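Local coordinates for protein heavy metal cation tricomponent efflux pump ZneA(CzcA-like) (Cupriavidus metallidurans, PDB 4K0J) that probably exports zinc across the inner membrane in exchange for protons, as the RND component of a tripartite heavy-metal efflux pump, at residues Phe187-Leu192 and Ala756-Ser761; Glu767-Leu772 and Val782-Val787; Leu179-Met184 and Val260-Pro265; Leu722-Ala727 and Leu774-Gly779. One frame throughout, in Å; residues are numbered along the deposited sequence.

Contact 1 of 4, residues Phe187-Leu192 and Ala756-Ser761; sequences FDPVML and ARFIGS
Phe-187 and Phe-758 face each other in a parallel beta bridge, with their CA atoms 4.2 Å apart. They join strand 182-187 to strand 750-758 in a four-stranded mixed sheet far from the chain centre. Position and topology are consistent with the docking domain of RND pumps, where parts from the two halves of the chain come together. The bridge has the usual parallel pattern, in which one residue bonds to both neighbours of its partner. Phe-187 N donates to Arg-757 O (2.9 Å), and Ile-759 N donates to Phe-187 O (2.9 Å). Beyond the bridge, 187-192 leaves the sheet and turns, held by the bonds from Met-191 N to Asp-188 O and from Leu-192 N to Pro-189 O, which brings Leu-192 back toward the strand.

Both phenylalanine side chains lie on the same face of the sheet, yet their rings do not stack. Phe-758 has CG anti to its carbonyl carbon (chi1 -58°), and its ring edge meets Phe-187 CB in plane, with CD1 3.4 Å from that atom. Pro-189 covers one face of the same ring: its CG sits 3.7 Å from the centroid and 18° off the normal, a CH-pi contact. Leu-199 and Ile-202 of helix 199-208 pack on Phe-758 and Phe-187 respectively. Leu-192 CD1 reaches Phe-758 CE1 at 3.8 Å. The Phe-187 ring instead presents its own edge to the other strand, where CE2 meets Ala-756 CB in plane at 3.7 Å.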
loop_
_atom_site.group_PDB
_atom_site.type_symbol
_atom_site.label_atom_id
_atom_site.label_comp_id
_atom_site.label_asym_id
_atom_site.label_seq_id
_atom_site.Cartn_x
_atom_site.Cartn_y
_atom_site.Cartn_z
ATOM N N PHE C 187 13.391 -33.274 39.011
ATOM C CA PHE C 187 13.978 -34.609 38.884
ATOM C C PHE C 187 15.207 -34.863 39.754
ATOM O O PHE C 187 16.002 -33.961 40.030
ATOM C CB PHE C 187 14.362 -34.886 37.428
ATOM C CG PHE C 187 13.246 -35.429 36.594
ATOM C CD1 PHE C 187 12.775 -36.717 36.796
ATOM C CD2 PHE C 187 12.677 -34.664 35.593
ATOM C CE1 PHE C 187 11.744 -37.227 36.021
ATOM C CE2 PHE C 187 11.647 -35.168 34.814
ATOM C CZ PHE C 187 11.182 -36.450 35.029
ATOM N N ASP C 188 15.346 -36.115 40.173
ATOM C CA ASP C 188 16.574 -36.609 40.771
ATOM C C ASP C 188 16.979 -37.843 39.981
ATOM O O ASP C 188 16.411 -38.919 40.171
ATOM C CB ASP C 188 16.365 -36.967 42.242
ATOM C CG ASP C 188 17.619 -37.531 42.887
ATOM O OD1 ASP C 188 18.728 -37.095 42.515
ATOM O OD2 ASP C 188 17.495 -38.412 43.763
ATOM N N PRO C 189 17.962 -37.686 39.081
ATOM C CA PRO C 189 18.424 -38.722 38.145
ATOM C C PRO C 189 18.815 -40.041 38.817
ATOM O O PRO C 189 19.007 -41.038 38.118
ATOM C CB PRO C 189 19.651 -38.078 37.493
ATOM C CG PRO C 189 19.402 -36.617 37.596
ATOM C CD PRO C 189 18.704 -36.425 38.911
ATOM N N VAL C 190 18.940 -40.036 40.143
ATOM C CA VAL C 190 19.188 -41.249 40.912
ATOM C C VAL C 190 18.151 -42.317 40.567
ATOM O O VAL C 190 18.476 -43.504 40.449
ATOM C CB VAL C 190 19.144 -40.965 42.426
ATOM C CG1 VAL C 190 19.321 -42.250 43.220
ATOM C CG2 VAL C 190 20.212 -39.953 42.803
ATOM N N MET C 191 16.905 -41.883 40.393
ATOM C CA MET C 191 15.833 -42.785 39.988
ATOM C C MET C 191 15.577 -42.714 38.480
ATOM O O MET C 191 14.466 -42.964 38.011
ATOM C CB MET C 191 14.552 -42.512 40.786
ATOM C CG MET C 191 14.684 -42.775 42.289
ATOM S SD MET C 191 15.079 -44.491 42.724
ATOM C CE MET C 191 15.368 -44.340 44.487
ATOM N N LEU C 192 16.619 -42.366 37.731
ATOM C CA LEU C 192 16.593 -42.428 36.275
ATOM C C LEU C 192 17.664 -43.404 35.817
ATOM O O LEU C 192 17.715 -43.796 34.650
ATOM C CB LEU C 192 16.868 -41.053 35.678
ATOM C CG LEU C 192 15.693 -40.085 35.648
ATOM C CD1 LEU C 192 16.173 -38.703 35.256
ATOM C CD2 LEU C 192 14.640 -40.583 34.673
ATOM N N ALA C 756 10.043 -29.796 32.905
ATOM C CA ALA C 756 10.755 -30.854 33.619
ATOM C C ALA C 756 12.234 -30.514 33.663
ATOM O O ALA C 756 12.839 -30.221 32.632
ATOM C CB ALA C 756 10.553 -32.190 32.944
ATOM N N ARG C 757 12.812 -30.543 34.858
ATOM C CA ARG C 757 14.239 -30.305 35.009
ATOM C C ARG C 757 14.768 -30.896 36.314
ATOM O O ARG C 757 14.032 -31.016 37.295
ATOM C CB ARG C 757 14.547 -28.809 34.945
ATOM C CG ARG C 757 14.030 -28.009 36.129
ATOM C CD ARG C 757 14.615 -26.603 36.133
ATOM N NE ARG C 757 14.132 -25.804 37.255
ATOM C CZ ARG C 757 14.507 -24.552 37.499
ATOM N NH1 ARG C 757 14.017 -23.901 38.546
ATOM N NH2 ARG C 757 15.375 -23.950 36.697
ATOM N N PHE C 758 16.048 -31.263 36.310
ATOM C CA PHE C 758 16.718 -31.786 37.495
ATOM C C PHE C 758 16.724 -30.748 38.600
ATOM O O PHE C 758 16.681 -29.545 38.334
ATOM C CB PHE C 758 18.156 -32.178 37.161
ATOM C CG PHE C 758 18.267 -33.194 36.062
ATOM C CD1 PHE C 758 17.342 -34.216 35.948
ATOM C CD2 PHE C 758 19.294 -33.121 35.137
ATOM C CE1 PHE C 758 17.439 -35.159 34.930
ATOM C CE2 PHE C 758 19.399 -34.059 34.120
ATOM C CZ PHE C 758 18.467 -35.081 34.016
ATOM N N ILE C 759 16.786 -31.217 39.841
ATOM C CA ILE C 759 16.766 -30.328 40.997
ATOM C C ILE C 759 18.091 -29.584 41.125
ATOM O O ILE C 759 19.090 -29.965 40.511
ATOM C CB ILE C 759 16.467 -31.107 42.302
ATOM C CG1 ILE C 759 15.884 -30.176 43.372
ATOM C CG2 ILE C 759 17.713 -31.845 42.793
ATOM C CD1 ILE C 759 15.433 -30.891 44.630
ATOM N N GLY C 760 18.094 -28.514 41.913
ATOM C CA GLY C 760 19.309 -27.768 42.174
ATOM C C GLY C 760 20.339 -28.652 42.846
ATOM O O GLY C 760 19.994 -29.696 43.403
ATOM N N SER C 761 21.600 -28.238 42.782
ATOM C CA SER C 761 22.713 -29.002 43.345
ATOM C C SER C 761 22.890 -30.375 42.690
ATOM O O SER C 761 23.636 -31.216 43.189
ATOM C CB SER C 761 22.585 -29.143 44.868
ATOM O OG SER C 761 21.543 -30.040 45.219
#

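Contact 2 of 4, residues Glu767-Leu772 and Val782-Val787; sequences EAIGNL and VALAQV
Gly-770, in the last turn of helix 766-771, and Leu-772, just beyond it, offer their carbonyl oxygens to the segment in which strand 781-783 passes into a 3-10 turn. The unit is a short helix followed by a beta-hairpin, with the 3-10 turn that follows the second hairpin strand returning to the helix end. Two backbone bonds fix this return. Ala-785 N gives its hydrogen to Gly-770 O (2.9 Å). Leu-784 N bonds to Leu-772 O (3.1 Å). Leu-772, the first residue to leave helical angles, thus presents its carbonyl to the 3-10 turn.

The dense side belongs to Leu-784. Its CG is anti to the backbone N (chi1 179°), and the side chain runs alongside Ile-769, both pointing the same way. Leu-772 CD1 stays farther off, 4.4 Å from Leu-784 CD2. Val-729 and Leu-732 of helix 726-737 continue this apolar cluster around Leu-784, and Ile-769 also packs on Leu-218 of the second subunit.

Toward the surface fewer side chains take part. The CB of exposed Asn-771 points away from 782-787 and its side chain adds no contact, so that the methyl of exposed Ala-785, CB, is left to lie 3.3 Å from Gly-770 O. On the buried side, by contrast, Leu-784 CD2 meets both Ile-769 CG2, at 3.7 Å, and Ile-769 O, at 3.5 Å.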
loop_
_atom_site.group_PDB
_atom_site.type_symbol
_atom_site.label_atom_id
_atom_site.label_comp_id
_atom_site.label_asym_id
_atom_site.label_seq_id
_atom_site.Cartn_x
_atom_site.Cartn_y
_atom_site.Cartn_z
ATOM N N GLU C 767 31.676 -30.667 37.740
ATOM C CA GLU C 767 31.784 -32.021 38.276
ATOM C C GLU C 767 30.419 -32.705 38.348
ATOM O O GLU C 767 30.234 -33.774 37.777
ATOM C CB GLU C 767 32.433 -32.002 39.659
ATOM C CG GLU C 767 32.551 -33.363 40.312
ATOM C CD GLU C 767 33.330 -33.312 41.614
ATOM O OE1 GLU C 767 33.758 -32.206 42.009
ATOM O OE2 GLU C 767 33.516 -34.377 42.242
ATOM N N ALA C 768 29.475 -32.073 39.043
ATOM C CA ALA C 768 28.124 -32.609 39.226
ATOM C C ALA C 768 27.402 -32.909 37.911
ATOM O O ALA C 768 26.717 -33.927 37.784
ATOM C CB ALA C 768 27.294 -31.655 40.073
ATOM N N ILE C 769 27.538 -32.008 36.944
ATOM C CA ILE C 769 27.018 -32.241 35.610
ATOM C C ILE C 769 27.648 -33.504 35.066
ATOM O O ILE C 769 26.947 -34.432 34.684
ATOM C CB ILE C 769 27.353 -31.075 34.658
ATOM C CG1 ILE C 769 26.622 -29.803 35.081
ATOM C CG2 ILE C 769 26.991 -31.418 33.220
ATOM C CD1 ILE C 769 26.813 -28.661 34.117
ATOM N N GLY C 770 28.978 -33.550 35.053
ATOM C CA GLY C 770 29.683 -34.688 34.489
ATOM C C GLY C 770 29.365 -35.994 35.189
ATOM O O GLY C 770 29.586 -37.067 34.634
ATOM N N ASN C 771 28.825 -35.897 36.402
ATOM C CA ASN C 771 28.629 -37.057 37.268
ATOM C C ASN C 771 27.247 -37.697 37.154
ATOM O O ASN C 771 27.074 -38.874 37.481
ATOM C CB ASN C 771 28.925 -36.685 38.724
ATOM C CG ASN C 771 28.878 -37.876 39.650
ATOM O OD1 ASN C 771 28.035 -37.953 40.546
ATOM N ND2 ASN C 771 29.780 -38.827 39.432
ATOM N N LEU C 772 26.260 -36.929 36.700
ATOM C CA LEU C 772 24.938 -37.498 36.479
ATOM C C LEU C 772 24.974 -38.397 35.255
ATOM O O LEU C 772 25.839 -38.242 34.391
ATOM C CB LEU C 772 23.842 -36.426 36.390
ATOM C CG LEU C 772 23.989 -35.184 35.519
ATOM C CD1 LEU C 772 23.883 -35.521 34.046
ATOM C CD2 LEU C 772 22.942 -34.164 35.908
ATOM N N VAL C 782 25.159 -44.863 32.094
ATOM C CA VAL C 782 26.500 -44.428 31.708
ATOM C C VAL C 782 26.720 -42.977 32.122
ATOM O O VAL C 782 25.959 -42.096 31.728
ATOM C CB VAL C 782 26.733 -44.544 30.185
ATOM C CG1 VAL C 782 27.992 -43.803 29.785
ATOM C CG2 VAL C 782 26.831 -45.998 29.767
ATOM N N ALA C 783 27.756 -42.730 32.919
ATOM C CA ALA C 783 28.044 -41.383 33.400
ATOM C C ALA C 783 28.386 -40.462 32.241
ATOM O O ALA C 783 28.954 -40.898 31.244
ATOM C CB ALA C 783 29.174 -41.406 34.408
ATOM N N LEU C 784 28.031 -39.190 32.379
ATOM C CA LEU C 784 28.193 -38.222 31.303
ATOM C C LEU C 784 29.660 -37.922 30.980
ATOM O O LEU C 784 30.014 -37.701 29.821
ATOM C CB LEU C 784 27.452 -36.927 31.646
ATOM C CG LEU C 784 27.556 -35.805 30.611
ATOM C CD1 LEU C 784 26.892 -36.239 29.316
ATOM C CD2 LEU C 784 26.960 -34.510 31.140
ATOM N N ALA C 785 30.514 -37.924 32.000
ATOM C CA ALA C 785 31.927 -37.599 31.815
ATOM C C ALA C 785 32.697 -38.736 31.141
ATOM O O ALA C 785 33.924 -38.697 31.021
ATOM C CB ALA C 785 32.564 -37.237 33.144
ATOM N N GLN C 786 31.957 -39.742 30.692
ATOM C CA GLN C 786 32.529 -40.928 30.079
ATOM C C GLN C 786 32.544 -40.784 28.563
ATOM O O GLN C 786 33.229 -41.534 27.867
ATOM C CB GLN C 786 31.701 -42.149 30.479
ATOM C CG GLN C 786 32.472 -43.446 30.583
ATOM C CD GLN C 786 31.710 -44.505 31.361
ATOM O OE1 GLN C 786 30.910 -44.192 32.247
ATOM N NE2 GLN C 786 31.956 -45.766 31.034
ATOM N N VAL C 787 31.789 -39.816 28.051
ATOM C CA VAL C 787 31.646 -39.641 26.607
ATOM C C VAL C 787 31.589 -38.175 26.182
ATOM O O VAL C 787 31.293 -37.871 25.027
ATOM C CB VAL C 787 30.364 -40.330 26.077
ATOM C CG1 VAL C 787 30.556 -41.838 25.965
ATOM C CG2 VAL C 787 29.166 -39.986 26.954
#

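Contact 3 of 4, residues Leu179-Met184 and Val260-Pro265; sequences LTTQFM and VVLGNP
Gly-263 O is approached by two groups of the neighbouring segment: Gln-182 N donates a nearly straight hydrogen bond of 2.6 Å (178° at the hydrogen), and Thr-181 CA adds a CA-H...O contact at 3.5 Å. The return bond of this antiparallel hydrogen-bonded pair, from Gly-263 N to Gln-182 O, is weak. Two residues on, Met-184 and Val-261 form a second such pair, Met-184 N to Val-261 O and Val-261 N to Met-184 O, each 2.9 Å. Phe-183 and Leu-262 make the non-hydrogen-bonded pair between them, and the directions of 182-184 and 260-263 differ by 155°.

Gln-182 and Met-184 share one face. The Met-184 chain, extended beyond CG, runs across to Gly-263, whose CA lies 3.6 Å from Met-184 CE. Gln-182 has CG between its backbone N and carbonyl carbon (chi1 54°), and its outstretched amide crosses the Pro-265 ring, with Gln-182 CD 3.4 Å from Pro-265 CD. No hydrogen bond is possible where OE1 comes near Pro-265 N, because that nitrogen carries no hydrogen. Beside Leu-262, which lies on the Phe-183 face, Thr-181 CG2 meets Leu-262 CD2 at 3.8 Å, while Thr-181 OG1 bonds to Arg-150. Phe-183 and Leu-262 rest on Leu-236.

Strand 259-263 is the outermost of the mixed sheet within this chain, while Phe-183 bonds by its backbone to strand 750-758 on the opposite side. The chemistry implies that backbone pairing, more than polar side-chain bonding, holds this edge strand in register.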
loop_
_atom_site.group_PDB
_atom_site.type_symbol
_atom_site.label_atom_id
_atom_site.label_comp_id
_atom_site.label_asym_id
_atom_site.label_seq_id
_atom_site.Cartn_x
_atom_site.Cartn_y
_atom_site.Cartn_z
ATOM N N LEU C 179 7.764 -12.140 38.118
ATOM C CA LEU C 179 8.026 -13.566 37.994
ATOM C C LEU C 179 6.947 -14.285 37.208
ATOM O O LEU C 179 5.807 -14.386 37.663
ATOM C CB LEU C 179 8.108 -14.203 39.380
ATOM C CG LEU C 179 9.055 -13.596 40.412
ATOM C CD1 LEU C 179 8.578 -13.949 41.806
ATOM C CD2 LEU C 179 10.481 -14.078 40.185
ATOM N N THR C 180 7.302 -14.797 36.034
ATOM C CA THR C 180 6.389 -15.666 35.303
ATOM C C THR C 180 6.310 -16.997 36.047
ATOM O O THR C 180 7.310 -17.483 36.568
ATOM C CB THR C 180 6.841 -15.888 33.854
ATOM O OG1 THR C 180 8.111 -16.536 33.851
ATOM C CG2 THR C 180 6.979 -14.565 33.128
ATOM N N THR C 181 5.115 -17.569 36.112
ATOM C CA THR C 181 4.879 -18.755 36.926
ATOM C C THR C 181 4.752 -20.002 36.063
ATOM O O THR C 181 3.988 -20.026 35.097
ATOM C CB THR C 181 3.597 -18.599 37.783
ATOM O OG1 THR C 181 3.726 -17.465 38.650
ATOM C CG2 THR C 181 3.342 -19.846 38.620
ATOM N N GLN C 182 5.498 -21.044 36.411
ATOM C CA GLN C 182 5.415 -22.297 35.671
ATOM C C GLN C 182 5.258 -23.492 36.595
ATOM O O GLN C 182 5.498 -23.394 37.798
ATOM C CB GLN C 182 6.624 -22.474 34.745
ATOM C CG GLN C 182 7.973 -22.361 35.417
ATOM C CD GLN C 182 9.101 -22.299 34.410
ATOM O OE1 GLN C 182 10.257 -22.592 34.729
ATOM N NE2 GLN C 182 8.769 -21.913 33.180
ATOM N N PHE C 183 4.826 -24.608 36.017
ATOM C CA PHE C 183 4.659 -25.865 36.736
ATOM C C PHE C 183 5.907 -26.684 36.459
ATOM O O PHE C 183 6.282 -26.864 35.301
ATOM C CB PHE C 183 3.439 -26.634 36.210
ATOM C CG PHE C 183 2.109 -26.011 36.555
ATOM C CD1 PHE C 183 1.169 -26.726 37.280
ATOM C CD2 PHE C 183 1.790 -24.729 36.141
ATOM C CE1 PHE C 183 -0.060 -26.173 37.596
ATOM C CE2 PHE C 183 0.563 -24.167 36.456
ATOM C CZ PHE C 183 -0.363 -24.891 37.182
ATOM N N MET C 184 6.564 -27.179 37.502
ATOM C CA MET C 184 7.782 -27.947 37.276
ATOM C C MET C 184 8.047 -29.064 38.275
ATOM O O MET C 184 7.923 -28.885 39.489
ATOM C CB MET C 184 8.999 -27.023 37.172
ATOM C CG MET C 184 9.289 -26.206 38.415
ATOM S SD MET C 184 10.670 -25.079 38.152
ATOM C CE MET C 184 10.984 -24.524 39.824
ATOM N N VAL C 260 7.319 -32.209 42.662
ATOM C CA VAL C 260 6.534 -31.470 41.676
ATOM C C VAL C 260 5.880 -30.249 42.316
ATOM O O VAL C 260 4.995 -30.371 43.165
ATOM C CB VAL C 260 5.466 -32.352 40.987
ATOM C CG1 VAL C 260 4.763 -33.246 42.000
ATOM C CG2 VAL C 260 4.467 -31.486 40.224
ATOM N N VAL C 261 6.327 -29.067 41.911
ATOM C CA VAL C 261 5.852 -27.836 42.524
ATOM C C VAL C 261 5.655 -26.727 41.506
ATOM O O VAL C 261 6.020 -26.859 40.334
ATOM C CB VAL C 261 6.848 -27.318 43.580
ATOM C CG1 VAL C 261 6.745 -28.129 44.858
ATOM C CG2 VAL C 261 8.272 -27.335 43.021
ATOM N N LEU C 262 5.074 -25.629 41.975
ATOM C CA LEU C 262 5.059 -24.384 41.228
ATOM C C LEU C 262 6.486 -23.841 41.180
ATOM O O LEU C 262 7.348 -24.253 41.955
ATOM C CB LEU C 262 4.154 -23.369 41.923
ATOM C CG LEU C 262 2.992 -22.770 41.138
ATOM C CD1 LEU C 262 1.899 -23.806 40.928
ATOM C CD2 LEU C 262 2.456 -21.539 41.860
ATOM N N GLY C 263 6.735 -22.913 40.269
ATOM C CA GLY C 263 8.064 -22.359 40.124
ATOM C C GLY C 263 8.137 -21.296 39.049
ATOM O O GLY C 263 7.121 -20.895 38.474
ATOM N N ASN C 264 9.356 -20.844 38.784
ATOM C CA ASN C 264 9.602 -19.804 37.804
ATOM C C ASN C 264 10.881 -20.100 37.039
ATOM O O ASN C 264 11.829 -20.639 37.603
ATOM C CB ASN C 264 9.726 -18.459 38.509
ATOM C CG ASN C 264 10.824 -18.451 39.547
ATOM O OD1 ASN C 264 10.621 -18.873 40.688
ATOM N ND2 ASN C 264 12.001 -17.973 39.158
ATOM N N PRO C 265 10.914 -19.744 35.748
ATOM C CA PRO C 265 12.105 -19.968 34.929
ATOM C C PRO C 265 13.246 -19.075 35.389
ATOM O O PRO C 265 13.002 -18.111 36.115
ATOM C CB PRO C 265 11.644 -19.543 33.539
ATOM C CG PRO C 265 10.617 -18.530 33.794
ATOM C CD PRO C 265 9.881 -19.003 35.010
#

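Contact 4 of 4, residues Leu722-Ala727 and Leu774-Gly779; sequences LGINVA and LTAANG
The peptide group of Leu-722 and that of Gly-723 are the flat groups that meet Ala-776, and both do so through their oxygens; no aromatic ring takes part and nothing stacks. Ala-776 CB lies 3.4 Å from Leu-722 O and 3.7 Å from Gly-723 O. The amide of Asn-778 comes only loosely near, with its ND2 3.9 Å from Leu-722 O. The one hydrogen bond across the contact is weak, from Ala-777 N to Gly-723 O at 3.2 Å, bent to 121° at the hydrogen.

Ile-724 supplies the apolar part. Its CG1 stands anti to the carbonyl carbon (chi1 -81°), which, with chi2 extended, brings CD1 to within 3.4 Å of Thr-775 O. The side chains of Ile-724 and Leu-774 cross obliquely, their CD1 atoms 3.7 Å apart. Ala-719 of helix 716-720 also touches Ile-724, and Leu-722 packs on Val-782 of the hairpin's second strand.

Next to the contact, Asn-725, Val-726 and Ala-727 pack on the second subunit, against Val-243, Gly-231 and Glu-208 of that chain. The arrangement is that of a beta-hairpin, strands 773-775 and 781-783, whose turn end rests against the loop leading into helix 726-737, within what is probably the RND docking domain.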
loop_
_atom_site.group_PDB
_atom_site.type_symbol
_atom_site.label_atom_id
_atom_site.label_comp_id
_atom_site.label_asym_id
_atom_site.label_seq_id
_atom_site.Cartn_x
_atom_site.Cartn_y
_atom_site.Cartn_z
ATOM N N LEU C 722 30.133 -46.948 23.252
ATOM C CA LEU C 722 29.207 -47.134 24.364
ATOM C C LEU C 722 27.762 -47.132 23.889
ATOM O O LEU C 722 26.841 -47.288 24.692
ATOM C CB LEU C 722 29.398 -46.053 25.433
ATOM C CG LEU C 722 30.731 -46.007 26.183
ATOM C CD1 LEU C 722 30.647 -45.068 27.375
ATOM C CD2 LEU C 722 31.155 -47.398 26.627
ATOM N N GLY C 723 27.570 -46.951 22.587
ATOM C CA GLY C 723 26.237 -46.906 22.016
ATOM C C GLY C 723 25.381 -45.815 22.633
ATOM O O GLY C 723 24.461 -46.099 23.404
ATOM N N ILE C 724 25.699 -44.564 22.305
ATOM C CA ILE C 724 24.959 -43.406 22.803
ATOM C C ILE C 724 24.883 -42.327 21.726
ATOM O O ILE C 724 25.856 -42.096 21.003
ATOM C CB ILE C 724 25.598 -42.826 24.094
ATOM C CG1 ILE C 724 25.165 -43.641 25.314
ATOM C CG2 ILE C 724 25.236 -41.348 24.281
ATOM C CD1 ILE C 724 25.152 -42.861 26.610
ATOM N N ASN C 725 23.720 -41.690 21.607
ATOM C CA ASN C 725 23.532 -40.588 20.672
ATOM C C ASN C 725 23.896 -39.254 21.298
ATOM O O ASN C 725 23.673 -39.034 22.487
ATOM C CB ASN C 725 22.079 -40.519 20.211
ATOM C CG ASN C 725 21.630 -41.775 19.510
ATOM O OD1 ASN C 725 22.334 -42.309 18.655
ATOM N ND2 ASN C 725 20.446 -42.258 19.867
ATOM N N VAL C 726 24.435 -38.351 20.491
ATOM C CA VAL C 726 24.710 -37.013 20.978
ATOM C C VAL C 726 23.390 -36.335 21.335
ATOM O O VAL C 726 23.346 -35.457 22.191
ATOM C CB VAL C 726 25.503 -36.179 19.946
ATOM C CG1 VAL C 726 26.131 -37.095 18.909
ATOM C CG2 VAL C 726 24.611 -35.139 19.276
ATOM N N ALA C 727 22.312 -36.773 20.693
ATOM C CA ALA C 727 20.984 -36.234 20.965
ATOM C C ALA C 727 20.497 -36.549 22.384
ATOM O O ALA C 727 19.702 -35.797 22.947
ATOM C CB ALA C 727 19.989 -36.741 19.935
ATOM N N LEU C 774 23.231 -41.245 32.152
ATOM C CA LEU C 774 22.273 -41.428 31.071
ATOM C C LEU C 774 22.464 -42.830 30.487
ATOM O O LEU C 774 23.593 -43.270 30.269
ATOM C CB LEU C 774 22.457 -40.359 29.990
ATOM C CG LEU C 774 23.740 -40.367 29.154
ATOM C CD1 LEU C 774 23.505 -39.717 27.800
ATOM C CD2 LEU C 774 24.876 -39.666 29.880
ATOM N N THR C 775 21.362 -43.534 30.243
ATOM C CA THR C 775 21.436 -44.930 29.811
ATOM C C THR C 775 21.987 -45.106 28.393
ATOM O O THR C 775 22.160 -44.134 27.656
ATOM C CB THR C 775 20.075 -45.631 29.931
ATOM O OG1 THR C 775 19.069 -44.824 29.310
ATOM C CG2 THR C 775 19.716 -45.834 31.393
ATOM N N ALA C 776 22.258 -46.354 28.022
ATOM C CA ALA C 776 22.892 -46.659 26.742
ATOM C C ALA C 776 22.124 -47.718 25.957
ATOM O O ALA C 776 20.935 -47.944 26.193
ATOM C CB ALA C 776 24.327 -47.106 26.962
ATOM N N ALA C 777 22.818 -48.364 25.021
ATOM C CA ALA C 777 22.215 -49.404 24.191
ATOM C C ALA C 777 22.229 -50.762 24.887
ATOM O O ALA C 777 21.455 -51.655 24.541
ATOM C CB ALA C 777 22.928 -49.488 22.849
ATOM N N ASN C 778 23.116 -50.910 25.866
ATOM C CA ASN C 778 23.236 -52.153 26.621
ATOM C C ASN C 778 22.253 -52.228 27.786
ATOM O O ASN C 778 22.264 -53.189 28.555
ATOM C CB ASN C 778 24.670 -52.337 27.125
ATOM C CG ASN C 778 25.240 -51.070 27.727
ATOM O OD1 ASN C 778 24.934 -50.714 28.864
ATOM N ND2 ASN C 778 26.077 -50.377 26.961
ATOM N N GLY C 779 21.409 -51.208 27.909
ATOM C CA GLY C 779 20.393 -51.176 28.945
ATOM C C GLY C 779 20.956 -50.949 30.335
ATOM O O GLY C 779 20.477 -51.527 31.310
#

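Overall arrangement
All four contacts lie on the same side of the chain's centre. Contacts 1 and 3, both partly buried, belong to one mixed sheet: contact 3 holds its outer strand by antiparallel pairing, contact 1 adds one parallel bridge at the end of the pairing of the inner strands, and Met-184 CE touches Arg-757 NH1 between them (3.3 Å). Contacts 2 and 4 share the hairpin of 773-775 and 781-783, joined by a probable hydrogen bond from Val-782 N to Leu-774 O. Contact 2 is the buried one, with helix-end carbonyls and leucine packing; contact 4 is at the surface, with a weak bond. Phe-758 CD2 meets Leu-772 CD2 at 3.9 Å, linking contact 1 to contact 2, whereas contacts 3 and 4 stay about 20 Å apart at their nearest atoms.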